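Local coordinates for protein polysaccharide deacetylase (Streptococcus pyogenes, PDB 6DQ3) that probably removes N-acetyl groups from the cell wall linkage unit of streptococcal rhamnopolysaccharides, as a zinc-dependent member of carbohydrate esterase family 4, at residues V7-L12 / E55-A60; P34-Q39 / M219-L224; K45-Y50 / N223-M228; G199-A204 / L208-I213. All coordinates share one frame; numbering follows the deposited sequence.

In the fold
From the N terminus, strand 8-14 enters the sheet and helix 54-63 returns to cover its start: contact 1 closes that first loop. In between comes helix 34-46, whose two ends wait for helix 221-228 at the end of the chain, in contacts 2 and 3. Their long loops therefore cross the loop of contact 1, and both finish on the same helix, sharing Asn-223 and Leu-224. Contact 4, a short turn between 199-204 and 208-213, falls within both long loops. Strand 8-14 joins the set: it pairs with strands 201-202 and 210-214 of contact 4, while Leu-12 packs on Leu-224 and Met-228 of the last helix.

Contact 1 of 4, residues V7-L12 / E55-A60; sequences VKIPIL and EEVYRA
Ile-9 reaches straight at helix 54-63 and touches it with its last carbon. Its CG1 stands opposite the carbonyl carbon (chi1 -64°) and the chain then runs out extended (chi2 175°), which carries CD1 away from the strand to two helix residues a turn apart. CD1 meets the methyl of Ala-60 at a slant, with Ile-9 CD1 to Ala-60 CB at 4.0 Å. At about a right angle to this comes one branch of Val-57, more loosely, with Ile-9 CD1 to Val-57 CG1 at 4.3 Å. The two helix residues present themselves differently: the CB of Ala-60 faces the strand, whereas Val-57 stands to one side and brings in a methyl. Two residues earlier, Val-7 also faces the helix, and its CG2 branch lies against a carbonyl, with Val-7 CG2 to Ala-60 O at 3.8 Å. Leu-66 packs on both Val-7 and Ile-9, and Val-57 continues onto Trp-73 of strand 71-77. The backbone of Ile-9 bonds to Ala-201 of strand 201-202 while its side chain goes to the helix. This is plain apolar helix-on-sheet packing, as expected in the outer layer of the irregular beta/alpha barrel of carbohydrate esterase family 4.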
loop_
_atom_site.group_PDB
_atom_site.type_symbol
_atom_site.label_atom_id
_atom_site.label_comp_id
_atom_site.label_asym_id
_atom_site.label_seq_id
_atom_site.Cartn_x
_atom_site.Cartn_y
_atom_site.Cartn_z
ATOM N N VAL A 7 13.057 15.037 -4.080
ATOM C CA VAL A 7 12.121 14.367 -4.974
ATOM C C VAL A 7 10.794 14.155 -4.254
ATOM O O VAL A 7 10.731 14.052 -3.021
ATOM C CB VAL A 7 12.680 13.025 -5.490
ATOM C CG1 VAL A 7 13.919 13.250 -6.338
ATOM C CG2 VAL A 7 12.948 12.080 -4.328
ATOM N N LYS A 8 9.720 14.073 -5.036
ATOM C CA LYS A 8 8.389 13.784 -4.530
ATOM C C LYS A 8 7.830 12.567 -5.260
ATOM O O LYS A 8 8.146 12.323 -6.429
ATOM C CB LYS A 8 7.466 14.992 -4.701
ATOM C CG LYS A 8 7.791 16.145 -3.751
ATOM C CD LYS A 8 7.039 17.409 -4.139
ATOM C CE LYS A 8 7.328 18.544 -3.165
ATOM N NZ LYS A 8 6.686 19.808 -3.612
ATOM N N ILE A 9 7.023 11.793 -4.547
ATOM C CA ILE A 9 6.467 10.550 -5.073
ATOM C C ILE A 9 5.005 10.450 -4.658
ATOM O O ILE A 9 4.709 10.430 -3.454
ATOM C CB ILE A 9 7.251 9.329 -4.568
ATOM C CG1 ILE A 9 8.693 9.350 -5.077
ATOM C CG2 ILE A 9 6.560 8.035 -4.990
ATOM C CD1 ILE A 9 9.550 8.224 -4.524
ATOM N N PRO A 10 4.063 10.388 -5.602
ATOM C CA PRO A 10 2.671 10.109 -5.225
ATOM C C PRO A 10 2.509 8.652 -4.816
ATOM O O PRO A 10 2.875 7.737 -5.559
ATOM C CB PRO A 10 1.876 10.436 -6.496
ATOM C CG PRO A 10 2.860 10.238 -7.614
ATOM C CD PRO A 10 4.220 10.616 -7.053
ATOM N N ILE A 11 1.978 8.445 -3.620
ATOM C CA ILE A 11 1.730 7.116 -3.078
ATOM C C ILE A 11 0.218 6.978 -2.964
ATOM O O ILE A 11 -0.394 7.512 -2.034
ATOM C CB ILE A 11 2.406 6.908 -1.720
ATOM C CG1 ILE A 11 3.915 7.142 -1.807
ATOM C CG2 ILE A 11 2.119 5.502 -1.200
ATOM C CD1 ILE A 11 4.576 7.170 -0.444
ATOM N N LEU A 12 -0.392 6.270 -3.911
ATOM C CA LEU A 12 -1.839 6.144 -3.934
ATOM C C LEU A 12 -2.289 5.090 -2.935
ATOM O O LEU A 12 -1.694 4.012 -2.832
ATOM C CB LEU A 12 -2.321 5.781 -5.338
ATOM C CG LEU A 12 -1.885 6.734 -6.455
ATOM C CD1 LEU A 12 -2.563 6.339 -7.770
ATOM C CD2 LEU A 12 -2.170 8.181 -6.107
ATOM N N GLU A 55 11.104 -1.272 -2.639
ATOM C CA GLU A 55 12.550 -1.100 -2.700
ATOM C C GLU A 55 12.932 0.122 -3.530
ATOM O O GLU A 55 13.884 0.839 -3.193
ATOM C CB GLU A 55 13.187 -2.366 -3.275
ATOM C CG GLU A 55 13.205 -3.582 -2.340
ATOM C CD GLU A 55 11.880 -4.337 -2.247
ATOM O OE1 GLU A 55 10.977 -4.122 -3.083
ATOM O OE2 GLU A 55 11.747 -5.166 -1.323
ATOM N N GLU A 56 12.204 0.378 -4.618
ATOM C CA GLU A 56 12.523 1.511 -5.477
ATOM C C GLU A 56 12.145 2.828 -4.812
ATOM O O GLU A 56 12.864 3.826 -4.947
ATOM C CB GLU A 56 11.816 1.346 -6.819
ATOM C CG GLU A 56 12.413 0.235 -7.676
ATOM C CD GLU A 56 11.611 -0.032 -8.940
ATOM O OE1 GLU A 56 10.365 -0.012 -8.872
ATOM O OE2 GLU A 56 12.230 -0.265 -9.997
ATOM N N VAL A 57 11.031 2.849 -4.082
ATOM C CA VAL A 57 10.659 4.050 -3.338
ATOM C C VAL A 57 11.752 4.406 -2.337
ATOM O O VAL A 57 12.164 5.569 -2.225
ATOM C CB VAL A 57 9.302 3.851 -2.643
ATOM C CG1 VAL A 57 9.014 5.012 -1.713
ATOM C CG2 VAL A 57 8.196 3.685 -3.679
ATOM N N TYR A 58 12.230 3.411 -1.589
ATOM C CA TYR A 58 13.275 3.664 -0.600
ATOM C C TYR A 58 14.540 4.191 -1.264
ATOM O O TYR A 58 15.131 5.177 -0.806
ATOM C CB TYR A 58 13.585 2.390 0.182
ATOM C CG TYR A 58 14.667 2.571 1.226
ATOM C CD1 TYR A 58 14.458 3.382 2.333
ATOM C CD2 TYR A 58 15.893 1.926 1.107
ATOM C CE1 TYR A 58 15.443 3.557 3.295
ATOM C CE2 TYR A 58 16.887 2.094 2.071
ATOM C CZ TYR A 58 16.652 2.909 3.160
ATOM O OH TYR A 58 17.627 3.081 4.119
ATOM N N ARG A 59 14.987 3.529 -2.333
ATOM C CA ARG A 59 16.168 4.001 -3.044
ATOM C C ARG A 59 15.972 5.432 -3.525
ATOM O O ARG A 59 16.856 6.282 -3.369
ATOM C CB ARG A 59 16.484 3.079 -4.222
ATOM C CG ARG A 59 17.401 1.922 -3.871
ATOM C CD ARG A 59 18.044 1.323 -5.111
ATOM N NE ARG A 59 17.082 0.641 -5.973
ATOM C CZ ARG A 59 16.699 -0.623 -5.816
ATOM N NH1 ARG A 59 17.188 -1.350 -4.820
ATOM N NH2 ARG A 59 15.821 -1.157 -6.653
ATOM N N ALA A 60 14.805 5.720 -4.107
ATOM C CA ALA A 60 14.570 7.041 -4.675
ATOM C C ALA A 60 14.616 8.116 -3.598
ATOM O O ALA A 60 15.248 9.164 -3.776
ATOM C CB ALA A 60 13.227 7.073 -5.402
#

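Contact 2 of 4, residues P34-Q39 / M219-L224; sequences PDLFDQ and MSPENL
Leu-36, in the first turns of helix 34-46, packs against the N-terminal end of helix 221-228, a contact between a helix flank and the start of another helix on the surface of what is probably the family's beta/alpha barrel. Its CB leaves the helix to one side and stays clear of the other segment. The contact begins at CG, which is turned away from the backbone N (chi1 174°) and lies 4.1 Å from the carbonyl of Met-219, Leu-36 CG to Met-219 O. From there both methyls face that same oxygen: Leu-36 CD1 is 3.6 Å and Leu-36 CD2 is 3.7 Å from Met-219 O. CD1 does a second job, meeting the proline ring at 3.8 Å, Leu-36 CD1 to Pro-221 CD. The Met-219 carbonyl also takes a weak hydrogen bond from Gln-40 NE2, so it is not left to methyls alone. One turn along helix 34-46, Gln-39 uses its stem rather than its amide, with Gln-39 CB to Pro-221 CG at 3.8 Å; Lys-43 extends the cover over the proline. Between Met-219 and Pro-221 lies the N-cap of the second helix, where Asn-223 N donates to Ser-220 OG at 3.1 Å with an N-H...O angle of 154°.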
loop_
_atom_site.group_PDB
_atom_site.type_symbol
_atom_site.label_atom_id
_atom_site.label_comp_id
_atom_site.label_asym_id
_atom_site.label_seq_id
_atom_site.Cartn_x
_atom_site.Cartn_y
_atom_site.Cartn_z
ATOM N N PRO A 34 -14.450 -1.252 -10.414
ATOM C CA PRO A 34 -13.369 -1.806 -11.248
ATOM C C PRO A 34 -13.170 -1.046 -12.551
ATOM O O PRO A 34 -12.024 -0.802 -12.946
ATOM C CB PRO A 34 -13.822 -3.256 -11.489
ATOM C CG PRO A 34 -14.706 -3.578 -10.306
ATOM C CD PRO A 34 -15.407 -2.284 -9.970
ATOM N N ASP A 35 -14.252 -0.680 -13.244
ATOM C CA ASP A 35 -14.098 0.050 -14.500
ATOM C C ASP A 35 -13.305 1.338 -14.294
ATOM O O ASP A 35 -12.456 1.687 -15.121
ATOM C CB ASP A 35 -15.466 0.356 -15.107
ATOM C CG ASP A 35 -16.172 -0.890 -15.620
ATOM O OD1 ASP A 35 -15.483 -1.840 -16.049
ATOM O OD2 ASP A 35 -17.421 -0.918 -15.591
ATOM N N LEU A 36 -13.562 2.052 -13.194
ATOM C CA LEU A 36 -12.834 3.289 -12.925
ATOM C C LEU A 36 -11.365 3.009 -12.627
ATOM O O LEU A 36 -10.483 3.750 -13.077
ATOM C CB LEU A 36 -13.486 4.044 -11.767
ATOM C CG LEU A 36 -12.757 5.296 -11.273
ATOM C CD1 LEU A 36 -12.643 6.317 -12.398
ATOM C CD2 LEU A 36 -13.458 5.906 -10.070
ATOM N N PHE A 37 -11.082 1.958 -11.854
ATOM C CA PHE A 37 -9.696 1.577 -11.613
ATOM C C PHE A 37 -8.983 1.303 -12.934
ATOM O O PHE A 37 -7.870 1.788 -13.165
ATOM C CB PHE A 37 -9.651 0.361 -10.688
ATOM C CG PHE A 37 -8.264 -0.088 -10.337
ATOM C CD1 PHE A 37 -7.359 0.786 -9.757
ATOM C CD2 PHE A 37 -7.863 -1.387 -10.592
ATOM C CE1 PHE A 37 -6.086 0.367 -9.435
ATOM C CE2 PHE A 37 -6.595 -1.810 -10.274
ATOM C CZ PHE A 37 -5.703 -0.930 -9.690
ATOM N N ASP A 38 -9.632 0.549 -13.829
ATOM C CA ASP A 38 -9.076 0.318 -15.157
ATOM C C ASP A 38 -8.745 1.639 -15.841
ATOM O O ASP A 38 -7.643 1.817 -16.373
ATOM C CB ASP A 38 -10.065 -0.508 -15.992
ATOM C CG ASP A 38 -9.492 -0.938 -17.327
ATOM O OD1 ASP A 38 -9.260 -0.058 -18.181
ATOM O OD2 ASP A 38 -9.267 -2.155 -17.518
ATOM N N GLN A 39 -9.677 2.597 -15.796
ATOM C CA GLN A 39 -9.474 3.868 -16.484
ATOM C C GLN A 39 -8.387 4.709 -15.820
ATOM O O GLN A 39 -7.683 5.458 -16.507
ATOM C CB GLN A 39 -10.787 4.650 -16.538
ATOM C CG GLN A 39 -11.827 4.035 -17.460
ATOM C CD GLN A 39 -13.233 4.548 -17.200
ATOM O OE1 GLN A 39 -13.426 5.572 -16.548
ATOM N NE2 GLN A 39 -14.225 3.830 -17.716
ATOM N N MET A 219 -13.389 9.931 -8.113
ATOM C CA MET A 219 -12.150 10.526 -8.611
ATOM C C MET A 219 -11.950 10.169 -10.078
ATOM O O MET A 219 -11.504 9.068 -10.410
ATOM C CB MET A 219 -10.977 10.040 -7.764
ATOM C CG MET A 219 -9.829 11.016 -7.613
ATOM S SD MET A 219 -8.821 10.610 -6.170
ATOM C CE MET A 219 -7.841 12.100 -6.001
ATOM N N SER A 220 -12.254 11.116 -10.964
ATOM C CA SER A 220 -12.056 10.901 -12.388
ATOM C C SER A 220 -10.566 10.735 -12.691
ATOM O O SER A 220 -9.715 11.314 -12.006
ATOM C CB SER A 220 -12.619 12.073 -13.191
ATOM O OG SER A 220 -11.735 13.183 -13.148
ATOM N N PRO A 221 -10.218 9.948 -13.713
ATOM C CA PRO A 221 -8.793 9.819 -14.073
ATOM C C PRO A 221 -8.113 11.159 -14.306
ATOM O O PRO A 221 -6.984 11.366 -13.848
ATOM C CB PRO A 221 -8.829 8.958 -15.344
ATOM C CG PRO A 221 -10.080 8.143 -15.200
ATOM C CD PRO A 221 -11.078 9.054 -14.513
ATOM N N GLU A 222 -8.777 12.080 -15.008
ATOM C CA GLU A 222 -8.199 13.404 -15.219
ATOM C C GLU A 222 -7.874 14.081 -13.893
ATOM O O GLU A 222 -6.793 14.663 -13.729
ATOM C CB GLU A 222 -9.167 14.255 -16.041
ATOM C CG GLU A 222 -8.633 15.611 -16.464
ATOM C CD GLU A 222 -9.607 16.372 -17.352
ATOM O OE1 GLU A 222 -10.248 15.741 -18.221
ATOM O OE2 GLU A 222 -9.733 17.602 -17.177
ATOM N N ASN A 223 -8.787 14.005 -12.922
ATOM C CA ASN A 223 -8.568 14.714 -11.667
ATOM C C ASN A 223 -7.524 14.008 -10.807
ATOM O O ASN A 223 -6.725 14.664 -10.129
ATOM C CB ASN A 223 -9.890 14.869 -10.919
ATOM C CG ASN A 223 -10.756 15.966 -11.504
ATOM O OD1 ASN A 223 -10.258 17.018 -11.910
ATOM N ND2 ASN A 223 -12.059 15.725 -11.557
ATOM N N LEU A 224 -7.500 12.675 -10.833
ATOM C CA LEU A 224 -6.470 11.949 -10.098
ATOM C C LEU A 224 -5.076 12.352 -10.568
ATOM O O LEU A 224 -4.196 12.651 -9.752
ATOM C CB LEU A 224 -6.672 10.446 -10.256
ATOM C CG LEU A 224 -5.600 9.555 -9.627
ATOM C CD1 LEU A 224 -5.363 9.886 -8.169
ATOM C CD2 LEU A 224 -5.997 8.089 -9.807
#

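Contact 3 of 4, residues K45-Y50 / N223-M228; sequences KDEGYY and NLLQTM
The hydroxyl of Tyr-49 is gripped by two waters that lead to the backbone of helix 221-228, while its ring lies among the side chains of Leu-225 and Met-228. One water donates to it at 2.7 Å from Tyr-49 OH and also donates to Met-228 O. The other, in the plane of the ring at its edge, accepts from Tyr-49 OH at 2.7 Å and donates to Leu-225 O. The hydroxyl therefore both gives and receives, and the two waters tie it to two carbonyls of the helix. Met-228 curls over one face: a bend at the last torsion (chi3 62°) lays CE 4.0 Å from the Tyr-49 centroid, 30° off the normal, a CH-pi contact. Its sulfur follows obliquely, a Met-aromatic contact. Leu-225 comes obliquely and very close, with Leu-225 CD1 to Tyr-49 CE1 at 3.3 Å. The same methyl also touches the stem of Glu-47, whose carboxylate goes to Lys-70. Gly-48, with positive phi, closes the Schellman motif that ends helix 34-46 and turns the chain toward Tyr-49. Tyr-49 and Met-228 both rest on Val-72 of strand 71-77, and Met-228 also packs on strand 8-14 and on Met-44 of helix 34-46.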
loop_
_atom_site.group_PDB
_atom_site.type_symbol
_atom_site.label_atom_id
_atom_site.label_comp_id
_atom_site.label_asym_id
_atom_site.label_seq_id
_atom_site.Cartn_x
_atom_site.Cartn_y
_atom_site.Cartn_z
ATOM N N LYS A 45 -0.715 4.928 -17.448
ATOM C CA LYS A 45 0.156 4.291 -18.429
ATOM C C LYS A 45 0.374 5.203 -19.630
ATOM O O LYS A 45 1.509 5.388 -20.088
ATOM C CB LYS A 45 -0.448 2.954 -18.863
ATOM C CG LYS A 45 0.544 1.989 -19.508
ATOM C CD LYS A 45 1.486 1.402 -18.457
ATOM C CE LYS A 45 2.402 0.323 -19.031
ATOM N NZ LYS A 45 3.325 -0.215 -17.988
ATOM N N ASP A 46 -0.708 5.795 -20.145
ATOM C CA ASP A 46 -0.600 6.689 -21.292
ATOM C C ASP A 46 0.285 7.891 -20.981
ATOM O O ASP A 46 1.003 8.389 -21.858
ATOM C CB ASP A 46 -1.994 7.154 -21.721
ATOM C CG ASP A 46 -2.807 6.054 -22.390
ATOM O OD1 ASP A 46 -2.243 4.979 -22.677
ATOM O OD2 ASP A 46 -4.014 6.273 -22.632
ATOM N N GLU A 47 0.229 8.384 -19.746
ATOM C CA GLU A 47 1.061 9.500 -19.313
ATOM C C GLU A 47 2.492 9.082 -19.008
ATOM O O GLU A 47 3.288 9.927 -18.581
ATOM C CB GLU A 47 0.435 10.160 -18.083
ATOM C CG GLU A 47 -0.792 11.001 -18.405
ATOM C CD GLU A 47 -0.424 12.324 -19.050
ATOM O OE1 GLU A 47 0.428 13.035 -18.482
ATOM O OE2 GLU A 47 -0.975 12.647 -20.124
ATOM N N GLY A 48 2.835 7.814 -19.213
ATOM C CA GLY A 48 4.198 7.364 -19.046
ATOM C C GLY A 48 4.629 7.102 -17.625
ATOM O O GLY A 48 5.829 7.159 -17.342
ATOM N N TYR A 49 3.697 6.801 -16.722
ATOM C CA TYR A 49 4.063 6.567 -15.334
ATOM C C TYR A 49 4.830 5.258 -15.182
ATOM O O TYR A 49 4.514 4.250 -15.820
ATOM C CB TYR A 49 2.822 6.555 -14.438
ATOM C CG TYR A 49 2.513 7.908 -13.837
ATOM C CD1 TYR A 49 1.720 8.819 -14.517
ATOM C CD2 TYR A 49 3.034 8.286 -12.602
ATOM C CE1 TYR A 49 1.440 10.061 -13.989
ATOM C CE2 TYR A 49 2.758 9.535 -12.059
ATOM C CZ TYR A 49 1.961 10.420 -12.760
ATOM O OH TYR A 49 1.679 11.665 -12.241
ATOM N N TYR A 50 5.860 5.303 -14.339
ATOM C CA TYR A 50 6.634 4.147 -13.901
ATOM C C TYR A 50 6.091 3.701 -12.548
ATOM O O TYR A 50 5.985 4.510 -11.621
ATOM C CB TYR A 50 8.115 4.543 -13.811
ATOM C CG TYR A 50 9.093 3.461 -13.414
ATOM C CD1 TYR A 50 9.171 3.011 -12.101
ATOM C CD2 TYR A 50 9.973 2.921 -14.343
ATOM C CE1 TYR A 50 10.075 2.024 -11.736
ATOM C CE2 TYR A 50 10.882 1.942 -13.985
ATOM C CZ TYR A 50 10.930 1.496 -12.682
ATOM O OH TYR A 50 11.838 0.520 -12.334
ATOM N N ASN A 223 -8.787 14.005 -12.922
ATOM C CA ASN A 223 -8.568 14.714 -11.667
ATOM C C ASN A 223 -7.524 14.008 -10.807
ATOM O O ASN A 223 -6.725 14.664 -10.129
ATOM C CB ASN A 223 -9.890 14.869 -10.919
ATOM C CG ASN A 223 -10.756 15.966 -11.504
ATOM O OD1 ASN A 223 -10.258 17.018 -11.910
ATOM N ND2 ASN A 223 -12.059 15.725 -11.557
ATOM N N LEU A 224 -7.500 12.675 -10.833
ATOM C CA LEU A 224 -6.470 11.949 -10.098
ATOM C C LEU A 224 -5.076 12.352 -10.568
ATOM O O LEU A 224 -4.196 12.651 -9.752
ATOM C CB LEU A 224 -6.672 10.446 -10.256
ATOM C CG LEU A 224 -5.600 9.555 -9.627
ATOM C CD1 LEU A 224 -5.363 9.886 -8.169
ATOM C CD2 LEU A 224 -5.997 8.089 -9.807
ATOM N N LEU A 225 -4.860 12.366 -11.884
ATOM C CA LEU A 225 -3.544 12.690 -12.427
ATOM C C LEU A 225 -3.120 14.108 -12.055
ATOM O O LEU A 225 -1.946 14.350 -11.748
ATOM C CB LEU A 225 -3.564 12.510 -13.943
ATOM C CG LEU A 225 -3.247 11.131 -14.524
ATOM C CD1 LEU A 225 -1.746 10.869 -14.381
ATOM C CD2 LEU A 225 -4.041 10.017 -13.880
ATOM N N GLN A 226 -4.052 15.064 -12.090
ATOM C CA GLN A 226 -3.731 16.414 -11.648
ATOM C C GLN A 226 -3.330 16.429 -10.179
ATOM O O GLN A 226 -2.443 17.194 -9.784
ATOM C CB GLN A 226 -4.922 17.341 -11.889
ATOM C CG GLN A 226 -5.197 17.607 -13.367
ATOM C CD GLN A 226 -6.371 18.542 -13.592
ATOM O OE1 GLN A 226 -6.653 19.415 -12.767
ATOM N NE2 GLN A 226 -7.067 18.359 -14.708
ATOM N N THR A 227 -3.957 15.581 -9.361
ATOM C CA THR A 227 -3.633 15.532 -7.941
ATOM C C THR A 227 -2.252 14.943 -7.702
ATOM O O THR A 227 -1.590 15.293 -6.719
ATOM C CB THR A 227 -4.686 14.708 -7.194
ATOM O OG1 THR A 227 -5.951 15.377 -7.253
ATOM C CG2 THR A 227 -4.285 14.502 -5.743
ATOM N N MET A 228 -1.803 14.053 -8.583
ATOM C CA MET A 228 -0.513 13.398 -8.433
ATOM C C MET A 228 0.652 14.265 -8.891
ATOM O O MET A 228 1.802 13.926 -8.601
ATOM C CB MET A 228 -0.502 12.085 -9.224
ATOM C CG MET A 228 -1.509 11.059 -8.747
ATOM S SD MET A 228 -1.827 9.761 -9.965
ATOM C CE MET A 228 -0.220 8.997 -10.137
HETATM O O HOH W 1 3.449 12.792 -10.490
HETATM O O HOH W 2 0.128 13.529 -13.429
#

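Contact 4 of 4, residues G199-A204 / L208-I213; sequences GIASAA and LSLNRI
Gly-199 and Asn-211 supply the two direct hydrogen bonds here. Gly-199 N donates to Arg-212 O at 3.1 Å, coming from well above the carbonyl plane (51° out of it). The Asn-211 side chain points toward the 199-204 segment, where Asn-211 ND2 donates to Ile-200 O at 3.2 Å, also from above the carbonyl plane. Carbon atoms pack around these links. Ile-200 and Ile-213 lie alongside each other, pointing the same way, with Ile-200 CG1 to Ile-213 CD1 at 3.9 Å. Two others rest on carbonyl oxygens: Ala-201 CB sits 3.5 Å from Asn-211 O, and Leu-210 CD2 reaches Ser-202 O at 3.4 Å. A water donates to Gly-199 O and weakly to Asn-211 O. In the second shell, Asn-205 OD1 accepts from both Ser-202 N and Asn-211 N. The CB of Arg-212 points away from the 199-204 segment, and its guanidinium pairs with Asp-77 and bonds to Thr-75. The Arg-212 side chain lies about 4 Å from a bound acetate and about 7 Å from a zinc ion (nearest atoms). Asp-77 precedes the zinc ligand Asp-78, so this short connection between two strands that both pair with strand 8-14 probably backs the deacetylase active site.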
loop_
_atom_site.group_PDB
_atom_site.type_symbol
_atom_site.label_atom_id
_atom_site.label_comp_id
_atom_site.label_asym_id
_atom_site.label_seq_id
_atom_site.Cartn_x
_atom_site.Cartn_y
_atom_site.Cartn_z
ATOM N N GLY A 199 -1.573 13.753 0.924
ATOM C CA GLY A 199 -0.648 14.548 0.137
ATOM C C GLY A 199 0.338 13.673 -0.608
ATOM O O GLY A 199 0.431 12.464 -0.397
ATOM N N ILE A 200 1.073 14.314 -1.521
ATOM C CA ILE A 200 2.208 13.661 -2.164
ATOM C C ILE A 200 3.315 13.464 -1.133
ATOM O O ILE A 200 3.444 14.232 -0.170
ATOM C CB ILE A 200 2.695 14.490 -3.367
ATOM C CG1 ILE A 200 1.534 14.695 -4.346
ATOM C CG2 ILE A 200 3.872 13.818 -4.039
ATOM C CD1 ILE A 200 1.837 15.623 -5.508
ATOM N N ALA A 201 4.124 12.425 -1.329
ATOM C CA ALA A 201 5.121 12.038 -0.341
ATOM C C ALA A 201 6.505 12.580 -0.686
ATOM O O ALA A 201 6.830 12.840 -1.847
ATOM C CB ALA A 201 5.198 10.515 -0.196
ATOM N N SER A 202 7.317 12.765 0.352
ATOM C CA SER A 202 8.710 13.151 0.183
ATOM C C SER A 202 9.457 12.736 1.444
ATOM O O SER A 202 8.850 12.415 2.466
ATOM C CB SER A 202 8.857 14.655 -0.069
ATOM O OG SER A 202 8.405 15.397 1.049
ATOM N N ALA A 203 10.789 12.752 1.364
ATOM C CA ALA A 203 11.595 12.365 2.519
ATOM C C ALA A 203 11.229 13.202 3.743
ATOM O O ALA A 203 11.223 12.704 4.877
ATOM C CB ALA A 203 13.083 12.513 2.191
ATOM N N ALA A 204 10.910 14.479 3.524
ATOM C CA ALA A 204 10.610 15.393 4.622
ATOM C C ALA A 204 9.407 14.954 5.446
ATOM O O ALA A 204 9.255 15.414 6.584
ATOM C CB ALA A 204 10.370 16.801 4.070
ATOM N N LEU A 208 9.484 6.822 7.669
ATOM C CA LEU A 208 8.565 5.912 8.340
ATOM C C LEU A 208 7.194 6.531 8.586
ATOM O O LEU A 208 6.383 5.948 9.319
ATOM C CB LEU A 208 9.156 5.439 9.667
ATOM C CG LEU A 208 10.397 4.560 9.527
ATOM C CD1 LEU A 208 10.991 4.252 10.902
ATOM C CD2 LEU A 208 10.106 3.271 8.773
ATOM N N SER A 209 6.914 7.680 7.978
ATOM C CA SER A 209 5.636 8.358 8.147
ATOM C C SER A 209 5.281 9.139 6.880
ATOM O O SER A 209 5.000 10.337 6.902
ATOM C CB SER A 209 5.686 9.266 9.374
ATOM O OG SER A 209 6.800 10.143 9.310
ATOM N N LEU A 210 5.248 8.438 5.748
ATOM C CA LEU A 210 5.044 9.079 4.456
ATOM C C LEU A 210 3.574 9.365 4.178
ATOM O O LEU A 210 2.691 8.575 4.531
ATOM C CB LEU A 210 5.596 8.190 3.344
ATOM C CG LEU A 210 7.099 7.922 3.370
ATOM C CD1 LEU A 210 7.464 6.746 2.475
ATOM C CD2 LEU A 210 7.846 9.176 2.947
ATOM N N ASN A 211 3.323 10.493 3.507
ATOM C CA ASN A 211 1.977 10.850 3.083
ATOM C C ASN A 211 1.466 9.861 2.039
ATOM O O ASN A 211 2.243 9.245 1.305
ATOM C CB ASN A 211 1.937 12.248 2.453
ATOM C CG ASN A 211 2.291 13.361 3.415
ATOM O OD1 ASN A 211 2.301 13.188 4.631
ATOM N ND2 ASN A 211 2.570 14.537 2.857
ATOM N N ARG A 212 0.142 9.748 1.943
ATOM C CA ARG A 212 -0.487 9.010 0.854
ATOM C C ARG A 212 -1.653 9.811 0.296
ATOM O O ARG A 212 -2.187 10.710 0.949
ATOM C CB ARG A 212 -0.962 7.623 1.311
ATOM C CG ARG A 212 0.186 6.669 1.617
ATOM C CD ARG A 212 -0.267 5.218 1.602
ATOM N NE ARG A 212 -0.982 4.845 2.820
ATOM C CZ ARG A 212 -1.521 3.650 3.033
ATOM N NH1 ARG A 212 -1.433 2.701 2.104
ATOM N NH2 ARG A 212 -2.150 3.403 4.171
ATOM N N ILE A 213 -2.024 9.483 -0.938
ATOM C CA ILE A 213 -3.142 10.115 -1.632
ATOM C C ILE A 213 -4.306 9.136 -1.581
ATOM O O ILE A 213 -4.232 8.048 -2.163
ATOM C CB ILE A 213 -2.782 10.477 -3.080
ATOM C CG1 ILE A 213 -1.693 11.551 -3.105
ATOM C CG2 ILE A 213 -4.029 10.923 -3.838
ATOM C CD1 ILE A 213 -0.974 11.659 -4.444
HETATM O O HOH W 3 1.724 10.342 -1.460
#